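Local coordinates for glutamine cyclotransferase (Xanthomonas campestris, PDB 3MBR), which probably catalyses the cyclisation of N-terminal glutamine residues of peptides to pyroglutamate, and folds as a five-bladed beta-propeller with a bound calcium ion, at residues Y9-R14 against M227-R232; K13-D18 against V48-G53; N84-V89 against R100-G105. The protein carries 1 engineered substitution. All blocks are in the same frame, centred on the assembly; numbering follows the deposited sequence.

Contact 1. Residues Y9-R14 against M227-R232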
loop_
_atom_site.group_PDB
_atom_site.type_symbol
_atom_site.label_atom_id
_atom_site.label_comp_id
_atom_site.label_asym_id
_atom_site.label_seq_id
_atom_site.Cartn_x
_atom_site.Cartn_y
_atom_site.Cartn_z
ATOM N N TYR A 9 -12.653 -11.632 -8.912
ATOM C CA TYR A 9 -11.230 -11.884 -9.059
ATOM C C TYR A 9 -10.986 -13.351 -8.971
ATOM O O TYR A 9 -11.882 -14.099 -8.511
ATOM C CB TYR A 9 -10.405 -11.147 -7.961
ATOM C CG TYR A 9 -10.567 -11.765 -6.592
ATOM C CD1 TYR A 9 -9.638 -12.669 -6.096
ATOM C CD2 TYR A 9 -11.744 -11.516 -5.843
ATOM C CE1 TYR A 9 -9.810 -13.311 -4.844
ATOM C CE2 TYR A 9 -11.944 -12.102 -4.584
ATOM C CZ TYR A 9 -11.002 -13.030 -4.088
ATOM O OH TYR A 9 -11.222 -13.623 -2.882
ATOM N N ARG A 10 -9.790 -13.753 -9.400
ATOM C CA ARG A 10 -9.325 -15.092 -9.160
ATOM C C ARG A 10 -7.935 -15.092 -8.600
ATOM O O ARG A 10 -7.162 -14.223 -8.905
ATOM C CB ARG A 10 -9.401 -15.978 -10.368
ATOM C CG ARG A 10 -8.568 -15.712 -11.450
ATOM C CD ARG A 10 -8.779 -16.812 -12.616
ATOM N NE ARG A 10 -7.913 -16.351 -13.679
ATOM C CZ ARG A 10 -6.628 -16.691 -13.855
ATOM N NH1 ARG A 10 -6.039 -17.616 -13.084
ATOM N NH2 ARG A 10 -5.913 -16.076 -14.831
ATOM N N VAL A 11 -7.646 -16.078 -7.768
ATOM C CA VAL A 11 -6.302 -16.282 -7.242
ATOM C C VAL A 11 -5.520 -17.018 -8.320
ATOM O O VAL A 11 -5.868 -18.152 -8.694
ATOM C CB VAL A 11 -6.297 -17.037 -5.920
ATOM C CG1 VAL A 11 -4.936 -17.386 -5.464
ATOM C CG2 VAL A 11 -7.042 -16.236 -4.816
ATOM N N VAL A 12 -4.476 -16.386 -8.823
ATOM C CA VAL A 12 -3.572 -17.000 -9.781
ATOM C C VAL A 12 -2.610 -17.961 -9.042
ATOM O O VAL A 12 -2.376 -19.111 -9.483
ATOM C CB VAL A 12 -2.750 -15.890 -10.552
ATOM C CG1 VAL A 12 -1.691 -16.479 -11.470
ATOM C CG2 VAL A 12 -3.632 -14.893 -11.256
ATOM N N LYS A 13 -1.964 -17.462 -8.004
ATOM C CA LYS A 13 -0.911 -18.169 -7.345
ATOM C C LYS A 13 -0.766 -17.717 -5.910
ATOM O O LYS A 13 -0.956 -16.540 -5.653
ATOM C CB LYS A 13 0.427 -17.990 -8.141
ATOM C CG LYS A 13 1.500 -18.881 -7.682
ATOM C CD LYS A 13 2.613 -18.847 -8.789
ATOM C CE LYS A 13 3.872 -19.594 -8.355
ATOM N NZ LYS A 13 4.922 -19.696 -9.493
ATOM N N ARG A 14 -0.413 -18.665 -5.036
ATOM C CA ARG A 14 -0.118 -18.346 -3.613
ATOM C C ARG A 14 1.348 -18.427 -3.505
ATOM O O ARG A 14 1.968 -19.401 -4.007
ATOM C CB ARG A 14 -0.803 -19.332 -2.643
ATOM C CG ARG A 14 -2.301 -19.274 -2.885
ATOM C CD ARG A 14 -3.112 -20.411 -2.160
ATOM N NE ARG A 14 -4.524 -20.324 -2.628
ATOM C CZ ARG A 14 -5.586 -19.974 -1.892
ATOM N NH1 ARG A 14 -5.488 -19.776 -0.557
ATOM N NH2 ARG A 14 -6.776 -19.868 -2.498
ATOM N N MET A 227 0.616 -16.142 3.551
ATOM C CA MET A 227 0.742 -16.150 2.108
ATOM C C MET A 227 0.580 -14.756 1.549
ATOM O O MET A 227 0.029 -13.859 2.164
ATOM C CB MET A 227 -0.353 -17.026 1.465
ATOM C CG MET A 227 -0.201 -18.541 1.826
ATOM S SD MET A 227 -1.354 -19.618 1.078
ATOM C CE MET A 227 -2.669 -19.563 2.333
ATOM N N LEU A 228 1.130 -14.633 0.369
ATOM C CA LEU A 228 0.970 -13.485 -0.499
ATOM C C LEU A 228 0.268 -14.013 -1.747
ATOM O O LEU A 228 0.676 -15.068 -2.266
ATOM C CB LEU A 228 2.339 -12.800 -0.759
ATOM C CG LEU A 228 2.387 -11.674 -1.811
ATOM C CD1 LEU A 228 3.305 -10.630 -1.404
ATOM C CD2 LEU A 228 2.684 -12.281 -3.161
ATOM N N TYR A 229 -0.728 -13.307 -2.224
ATOM C CA TYR A 229 -1.536 -13.820 -3.371
ATOM C C TYR A 229 -1.354 -12.981 -4.595
ATOM O O TYR A 229 -1.396 -11.765 -4.533
ATOM C CB TYR A 229 -3.014 -13.758 -3.048
ATOM C CG TYR A 229 -3.389 -14.620 -1.861
ATOM C CD1 TYR A 229 -3.389 -14.080 -0.561
ATOM C CD2 TYR A 229 -3.760 -15.924 -2.018
ATOM C CE1 TYR A 229 -3.732 -14.839 0.526
ATOM C CE2 TYR A 229 -4.137 -16.689 -0.916
ATOM C CZ TYR A 229 -4.056 -16.156 0.366
ATOM O OH TYR A 229 -4.462 -16.910 1.437
ATOM N N GLU A 230 -1.142 -13.626 -5.738
ATOM C CA GLU A 230 -1.279 -12.943 -7.042
ATOM C C GLU A 230 -2.727 -13.155 -7.439
ATOM O O GLU A 230 -3.201 -14.281 -7.483
ATOM C CB GLU A 230 -0.331 -13.611 -8.082
ATOM C CG GLU A 230 -0.432 -12.976 -9.456
ATOM C CD GLU A 230 0.525 -13.601 -10.452
ATOM O OE1 GLU A 230 0.324 -13.342 -11.648
ATOM O OE2 GLU A 230 1.460 -14.318 -10.029
ATOM N N ILE A 231 -3.408 -12.068 -7.755
ATOM C CA ILE A 231 -4.839 -12.119 -8.122
ATOM C C ILE A 231 -5.050 -11.426 -9.493
ATOM O O ILE A 231 -4.339 -10.489 -9.824
ATOM C CB ILE A 231 -5.692 -11.481 -7.047
ATOM C CG1 ILE A 231 -5.422 -10.018 -6.894
ATOM C CG2 ILE A 231 -5.601 -12.197 -5.684
ATOM C CD1 ILE A 231 -6.463 -9.326 -5.977
ATOM N N ARG A 232 -6.009 -11.963 -10.239
ATOM C CA ARG A 232 -6.344 -11.359 -11.509
ATOM C C ARG A 232 -7.795 -10.831 -11.410
ATOM O O ARG A 232 -8.682 -11.596 -11.042
ATOM C CB ARG A 232 -6.190 -12.403 -12.631
ATOM C CG ARG A 232 -6.212 -11.776 -14.091
ATOM C CD ARG A 232 -4.737 -11.426 -14.439
ATOM N NE ARG A 232 -3.887 -12.610 -14.677
ATOM C CZ ARG A 232 -2.679 -12.957 -14.099
ATOM N NH1 ARG A 232 -1.922 -12.227 -13.085
ATOM N NH2 ARG A 232 -2.245 -14.136 -14.646
#

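Contact 2. Residues K13-D18 against V48-G53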
loop_
_atom_site.group_PDB
_atom_site.type_symbol
_atom_site.label_atom_id
_atom_site.label_comp_id
_atom_site.label_asym_id
_atom_site.label_seq_id
_atom_site.Cartn_x
_atom_site.Cartn_y
_atom_site.Cartn_z
ATOM N N LYS A 13 -1.964 -17.462 -8.004
ATOM C CA LYS A 13 -0.911 -18.169 -7.345
ATOM C C LYS A 13 -0.766 -17.717 -5.910
ATOM O O LYS A 13 -0.956 -16.540 -5.653
ATOM C CB LYS A 13 0.427 -17.990 -8.141
ATOM C CG LYS A 13 1.500 -18.881 -7.682
ATOM C CD LYS A 13 2.613 -18.847 -8.789
ATOM C CE LYS A 13 3.872 -19.594 -8.355
ATOM N NZ LYS A 13 4.922 -19.696 -9.493
ATOM N N ARG A 14 -0.413 -18.665 -5.036
ATOM C CA ARG A 14 -0.118 -18.346 -3.613
ATOM C C ARG A 14 1.348 -18.427 -3.505
ATOM O O ARG A 14 1.968 -19.401 -4.007
ATOM C CB ARG A 14 -0.803 -19.332 -2.643
ATOM C CG ARG A 14 -2.301 -19.274 -2.885
ATOM C CD ARG A 14 -3.112 -20.411 -2.160
ATOM N NE ARG A 14 -4.524 -20.324 -2.628
ATOM C CZ ARG A 14 -5.586 -19.974 -1.892
ATOM N NH1 ARG A 14 -5.488 -19.776 -0.557
ATOM N NH2 ARG A 14 -6.776 -19.868 -2.498
ATOM N N TYR A 15 1.929 -17.502 -2.778
ATOM C CA TYR A 15 3.385 -17.465 -2.508
ATOM C C TYR A 15 3.566 -17.424 -0.990
ATOM O O TYR A 15 2.732 -16.903 -0.295
ATOM C CB TYR A 15 3.971 -16.173 -3.105
ATOM C CG TYR A 15 3.812 -16.027 -4.589
ATOM C CD1 TYR A 15 2.664 -15.488 -5.138
ATOM C CD2 TYR A 15 4.871 -16.447 -5.431
ATOM C CE1 TYR A 15 2.531 -15.355 -6.508
ATOM C CE2 TYR A 15 4.738 -16.305 -6.849
ATOM C CZ TYR A 15 3.560 -15.718 -7.358
ATOM O OH TYR A 15 3.498 -15.495 -8.742
ATOM N N PRO A 16 4.652 -17.945 -0.479
ATOM C CA PRO A 16 4.903 -17.853 0.978
ATOM C C PRO A 16 5.086 -16.402 1.426
ATOM O O PRO A 16 5.746 -15.627 0.727
ATOM C CB PRO A 16 6.197 -18.637 1.185
ATOM C CG PRO A 16 6.721 -18.976 -0.173
ATOM C CD PRO A 16 5.763 -18.563 -1.236
ATOM N N HIS A 17 4.581 -16.082 2.626
ATOM C CA HIS A 17 4.884 -14.803 3.212
ATOM C C HIS A 17 5.311 -15.018 4.643
ATOM O O HIS A 17 4.766 -15.913 5.349
ATOM C CB HIS A 17 3.597 -13.940 3.196
ATOM C CG HIS A 17 3.740 -12.542 3.773
ATOM N ND1 HIS A 17 3.052 -12.155 4.918
ATOM C CD2 HIS A 17 4.357 -11.422 3.308
ATOM C CE1 HIS A 17 3.305 -10.861 5.172
ATOM N NE2 HIS A 17 4.111 -10.393 4.211
ATOM N N ASP A 18 6.265 -14.227 5.098
ATOM C CA ASP A 18 6.824 -14.371 6.467
ATOM C C ASP A 18 5.809 -13.870 7.476
ATOM O O ASP A 18 5.410 -12.716 7.438
ATOM C CB ASP A 18 8.076 -13.505 6.414
ATOM C CG ASP A 18 8.887 -13.481 7.714
ATOM O OD1 ASP A 18 8.489 -14.042 8.760
ATOM O OD2 ASP A 18 10.036 -12.944 7.628
ATOM N N VAL A 48 12.290 -8.316 -0.693
ATOM C CA VAL A 48 11.818 -9.719 -0.532
ATOM C C VAL A 48 11.755 -10.419 -1.856
ATOM O O VAL A 48 11.331 -9.865 -2.864
ATOM C CB VAL A 48 10.446 -9.757 0.210
ATOM C CG1 VAL A 48 9.910 -11.180 0.349
ATOM C CG2 VAL A 48 10.489 -9.002 1.537
ATOM N N ASP A 49 12.259 -11.625 -1.857
ATOM C CA ASP A 49 12.151 -12.511 -3.023
ATOM C C ASP A 49 10.700 -13.014 -3.138
ATOM O O ASP A 49 10.143 -13.630 -2.233
ATOM C CB ASP A 49 13.103 -13.707 -2.856
ATOM C CG ASP A 49 13.056 -14.618 -4.022
ATOM O OD1 ASP A 49 12.517 -15.742 -3.920
ATOM O OD2 ASP A 49 13.447 -14.142 -5.110
ATOM N N LEU A 50 10.045 -12.724 -4.264
ATOM C CA LEU A 50 8.669 -13.144 -4.445
ATOM C C LEU A 50 8.432 -14.623 -4.270
ATOM O O LEU A 50 7.497 -15.051 -3.598
ATOM C CB LEU A 50 8.200 -12.649 -5.841
ATOM C CG LEU A 50 6.854 -13.160 -6.295
ATOM C CD1 LEU A 50 5.686 -12.613 -5.385
ATOM C CD2 LEU A 50 6.533 -12.866 -7.759
ATOM N N GLU A 51 9.245 -15.418 -4.929
ATOM C CA GLU A 51 8.938 -16.799 -5.046
ATOM C C GLU A 51 9.087 -17.542 -3.703
ATOM O O GLU A 51 8.361 -18.504 -3.450
ATOM C CB GLU A 51 9.870 -17.425 -6.090
ATOM C CG GLU A 51 9.506 -16.888 -7.499
ATOM C CD GLU A 51 8.210 -17.429 -8.060
ATOM O OE1 GLU A 51 7.533 -18.316 -7.472
ATOM O OE2 GLU A 51 7.850 -16.929 -9.117
ATOM N N THR A 52 9.989 -17.060 -2.854
ATOM C CA THR A 52 10.340 -17.764 -1.612
ATOM C C THR A 52 9.845 -16.997 -0.372
ATOM O O THR A 52 9.733 -17.557 0.703
ATOM C CB THR A 52 11.839 -17.995 -1.464
ATOM O OG1 THR A 52 12.496 -16.739 -1.346
ATOM C CG2 THR A 52 12.388 -18.857 -2.637
ATOM N N GLY A 53 9.544 -15.720 -0.538
ATOM C CA GLY A 53 9.199 -14.894 0.636
ATOM C C GLY A 53 10.385 -14.531 1.516
ATOM O O GLY A 53 10.221 -13.961 2.563
HETATM O O HOH W 1 5.424 -17.029 -10.321
HETATM O O HOH W 2 7.222 -20.702 -8.303
HETATM O O HOH W 3 6.246 -13.849 -1.308
HETATM O O HOH W 4 7.765 -12.689 3.118
#

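Contact 3. Residues N84-V89 against R100-G105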
loop_
_atom_site.group_PDB
_atom_site.type_symbol
_atom_site.label_atom_id
_atom_site.label_comp_id
_atom_site.label_asym_id
_atom_site.label_seq_id
_atom_site.Cartn_x
_atom_site.Cartn_y
_atom_site.Cartn_z
ATOM N N ASN A 84 4.727 10.155 13.579
ATOM C CA ASN A 84 5.909 10.983 13.818
ATOM C C ASN A 84 6.016 12.239 12.966
ATOM O O ASN A 84 6.944 13.055 13.208
ATOM C CB ASN A 84 7.225 10.180 13.776
ATOM C CG ASN A 84 7.183 8.922 14.650
ATOM O OD1 ASN A 84 7.133 7.785 14.130
ATOM N ND2 ASN A 84 7.155 9.108 15.978
ATOM N N HIS A 85 5.099 12.394 11.994
ATOM C CA HIS A 85 4.998 13.585 11.111
ATOM C C HIS A 85 6.104 13.599 10.052
ATOM O O HIS A 85 6.158 14.477 9.143
ATOM C CB HIS A 85 4.872 14.857 11.970
ATOM C CG HIS A 85 3.675 14.788 12.859
ATOM N ND1 HIS A 85 2.396 14.648 12.359
ATOM C CD2 HIS A 85 3.561 14.767 14.214
ATOM C CE1 HIS A 85 1.541 14.580 13.367
ATOM N NE2 HIS A 85 2.223 14.637 14.500
ATOM N N GLU A 86 6.909 12.553 10.123
ATOM C CA GLU A 86 8.203 12.526 9.487
ATOM C C GLU A 86 8.224 11.452 8.424
ATOM O O GLU A 86 7.583 10.427 8.555
ATOM C CB GLU A 86 9.400 12.371 10.482
ATOM C CG GLU A 86 9.768 13.683 11.210
ATOM C CD GLU A 86 11.188 13.659 11.875
ATOM O OE1 GLU A 86 11.300 13.099 13.011
ATOM O OE2 GLU A 86 12.169 14.245 11.293
ATOM N N GLY A 87 8.884 11.770 7.319
ATOM C CA GLY A 87 9.101 10.782 6.283
ATOM C C GLY A 87 10.565 10.636 5.997
ATOM O O GLY A 87 11.358 11.496 6.341
ATOM N N PHE A 88 10.933 9.568 5.318
ATOM C CA PHE A 88 12.325 9.275 4.978
ATOM C C PHE A 88 12.474 8.929 3.525
ATOM O O PHE A 88 11.532 8.372 2.899
ATOM C CB PHE A 88 12.754 8.084 5.848
ATOM C CG PHE A 88 12.693 8.485 7.374
ATOM C CD1 PHE A 88 11.775 7.933 8.233
ATOM C CD2 PHE A 88 13.448 9.555 7.813
ATOM C CE1 PHE A 88 11.736 8.268 9.614
ATOM C CE2 PHE A 88 13.373 10.000 9.193
ATOM C CZ PHE A 88 12.467 9.366 10.043
ATOM N N VAL A 89 13.617 9.264 3.007
ATOM C CA VAL A 89 13.930 8.850 1.643
ATOM C C VAL A 89 15.185 8.024 1.734
ATOM O O VAL A 89 16.178 8.516 2.303
ATOM C CB VAL A 89 14.170 10.093 0.695
ATOM C CG1 VAL A 89 14.591 9.651 -0.698
ATOM C CG2 VAL A 89 12.961 11.089 0.706
ATOM N N ARG A 100 15.242 13.338 4.821
ATOM C CA ARG A 100 14.055 13.283 5.646
ATOM C C ARG A 100 13.132 14.427 5.292
ATOM O O ARG A 100 13.574 15.400 4.704
ATOM C CB ARG A 100 14.415 13.331 7.140
ATOM C CG ARG A 100 15.011 14.642 7.605
ATOM C CD ARG A 100 14.066 15.028 8.786
ATOM N NE ARG A 100 14.362 16.320 9.287
ATOM C CZ ARG A 100 13.813 17.467 8.874
ATOM N NH1 ARG A 100 12.829 17.471 7.948
ATOM N NH2 ARG A 100 14.254 18.620 9.420
ATOM N N PHE A 101 11.874 14.301 5.615
ATOM C CA PHE A 101 10.961 15.396 5.286
ATOM C C PHE A 101 9.838 15.361 6.325
ATOM O O PHE A 101 9.756 14.388 7.102
ATOM C CB PHE A 101 10.402 15.291 3.840
ATOM C CG PHE A 101 9.622 14.011 3.530
ATOM C CD1 PHE A 101 8.224 13.962 3.624
ATOM C CD2 PHE A 101 10.277 12.854 3.157
ATOM C CE1 PHE A 101 7.512 12.746 3.294
ATOM C CE2 PHE A 101 9.605 11.711 2.844
ATOM C CZ PHE A 101 8.204 11.664 2.895
ATOM N N ARG A 102 9.043 16.439 6.388
ATOM C CA ARG A 102 7.974 16.538 7.386
ATOM C C ARG A 102 6.705 16.864 6.703
ATOM O O ARG A 102 6.709 17.531 5.661
ATOM C CB ARG A 102 8.273 17.612 8.428
ATOM C CG ARG A 102 8.870 17.031 9.708
ATOM C CD ARG A 102 8.824 18.113 10.829
ATOM N NE ARG A 102 9.923 18.104 11.815
ATOM C CZ ARG A 102 11.029 17.344 11.799
ATOM N NH1 ARG A 102 11.266 16.464 10.815
ATOM N NH2 ARG A 102 11.917 17.476 12.787
ATOM N N TYR A 103 5.597 16.346 7.224
ATOM C CA TYR A 103 4.307 16.623 6.631
ATOM C C TYR A 103 3.249 16.795 7.723
ATOM O O TYR A 103 3.413 16.298 8.852
ATOM C CB TYR A 103 3.901 15.504 5.651
ATOM C CG TYR A 103 4.048 14.113 6.268
ATOM C CD1 TYR A 103 3.028 13.582 7.113
ATOM C CD2 TYR A 103 5.176 13.348 6.051
ATOM C CE1 TYR A 103 3.144 12.297 7.701
ATOM C CE2 TYR A 103 5.302 12.080 6.645
ATOM C CZ TYR A 103 4.288 11.566 7.435
ATOM O OH TYR A 103 4.424 10.331 7.997
ATOM N N PRO A 104 2.167 17.547 7.409
ATOM C CA PRO A 104 1.074 17.608 8.369
ATOM C C PRO A 104 0.231 16.313 8.507
ATOM O O PRO A 104 -0.014 15.642 7.498
ATOM C CB PRO A 104 0.201 18.741 7.803
ATOM C CG PRO A 104 0.474 18.811 6.380
ATOM C CD PRO A 104 1.846 18.234 6.143
ATOM N N GLY A 105 -0.182 15.955 9.738
ATOM C CA GLY A 105 -1.055 14.758 9.937
ATOM C C GLY A 105 -0.348 13.394 10.041
ATOM O O GLY A 105 0.864 13.329 10.328
HETATM O O HOH W 5 2.994 11.187 10.816
#

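Contact 1. Residues Y9-R14 against M227-R232
M227 lies against R14: its SD sits 3.8 Å from R14 CD, and its CE reaches the edge of the guanidinium near the plane. L228 points away from 9-14 and packs on F219, T221 and L50. Y229 returns to the face that carries V11 and R14. Its ring edge meets the guanidinium face of R14 nearly at a right angle (84° between planes), with Y229 CE2 3.4 Å from R14 NH1. R14 reaches this position through an extended chain, while V11 CG1 touches the same ring edge at CD2. At E230 the pairing slips by one residue. E230 N donates to K13 O (2.9 Å), and E230 O receives V12 N (2.8 Å) as well as a weak bond from K13 N. V12 takes up nearly helical backbone angles here, and its CB points toward the opposing strand. The E230 chain, extended with CG anti to N (chi1 179°), runs past V12, sends OE2 to the hydroxyl of Y15, and gives the anti lone pair of OE1 to R232 NH1 (2.9 Å). I231 puts CG2 against CD1 of the Y9 ring. R232 bends back at chi2 and chi3, so that V12 CG2 rests over the centre of its guanidinium, 3.6 Å from R232 CZ; the E230 carboxylate at the edge helps to hold its orientation. R10 lies alongside, and backbone bonds in both directions tie R10 to R232. This is a classic beta bulge in an antiparallel pair, within the closure of a beta-propeller in which the N-terminal strand completes the C-terminal blade.

Contact 2. Residues K13-D18 against V48-G53
L50 CD1 lies over the centre of the Y15 ring, 3.9 Å from the centroid and 9° off the normal, while CG of K13, from its own strand, covers the opposite face nearer the rim. At the ring edge, E51 OE1 comes to 3.5 Å from Y15 CE2, its chain bent at chi2 (-72°) so the carboxylate folds back beside the ring. K13 NZ and E51 OE1 make a long, weak salt bridge (3.6 Å), bridged as well by two waters, one of which also donates to Y15 OH (2.9 Å), whose second partner is E230. P16 packs its CD and CG on the carbonyl oxygens of E51 and T52. Strand 9-16 is the outer edge of one propeller blade and 48-53 leads into the outer strand of the next, so the contact joins blades through side chains and water. One water donates to both P16 O and L50 O; another links D18 N to G53 O. Behind this shell, the 49-53 turn is held by G53 N to D49 O (2.8 Å) and by T52 OG1 donating to D49 OD1. Farther out, D18 OD1 accepts T20 N while OD2 makes a salt bridge to R46 NH1.

Contact 3. Residues N84-V89 against R100-G105
H85 meets 100-105 with both its ring and its backbone. Its ND1 donates to G105 O (2.9 Å) along a bent path, tilted out of the ring plane, and its carbonyl oxygen accepts Y103 N (2.7 Å). That same H85 O stands over the centre of the Y103 ring, which chi1 of 50° folds back beneath it. E86 lies side by side with R102 and forms a salt bridge to its NH1, modelled so short that its exact geometry is doubtful. R100 NE is a longer ionic partner of E86 OE2, at 3.6 Å, with the oxygen well out of the guanidinium plane, and R102 NH1 lies over one face of that guanidinium. G87 carries the backbone ladder, its N donating to F101 O (2.8 Å) and its O accepting F101 N. With chi1 at 59°, the F101 ring lies across G87, whose CA makes a CH-pi contact 3.7 Å from the ring centroid. F88 rests on R100 CB, and V89 CG2 touches F101 CE2. This hairpin forms the outer half of a four-stranded blade. Strand 76-81 flanks it on the inner side, where I78 meets F101, L80 meets Y103 and T81 N donates to the Y103 hydroxyl, while Y65 stacks edge-to-face on F88.

In the fold
Contacts 1 and 2 share K13 and R14 on strand 9-16, and their centres are 11 Å apart. Contact 1 completes the last blade; contact 2 packs the same strand against the turn between strands 44-49 and 55-60 of the next blade. They touch directly where Y15 OH meets E230 OE2 at 2.7 Å and Y15 N meets L228 O at 2.8 Å. The side chains of L228 and L50 are about 10 and 13 Å from the calcium ion, which L26, E154, L155, E156 and I209 bind. Contact 3, centred 33 Å from contact 1 and 30 Å from contact 2, pairs the two outer strands of another blade, away from the calcium site.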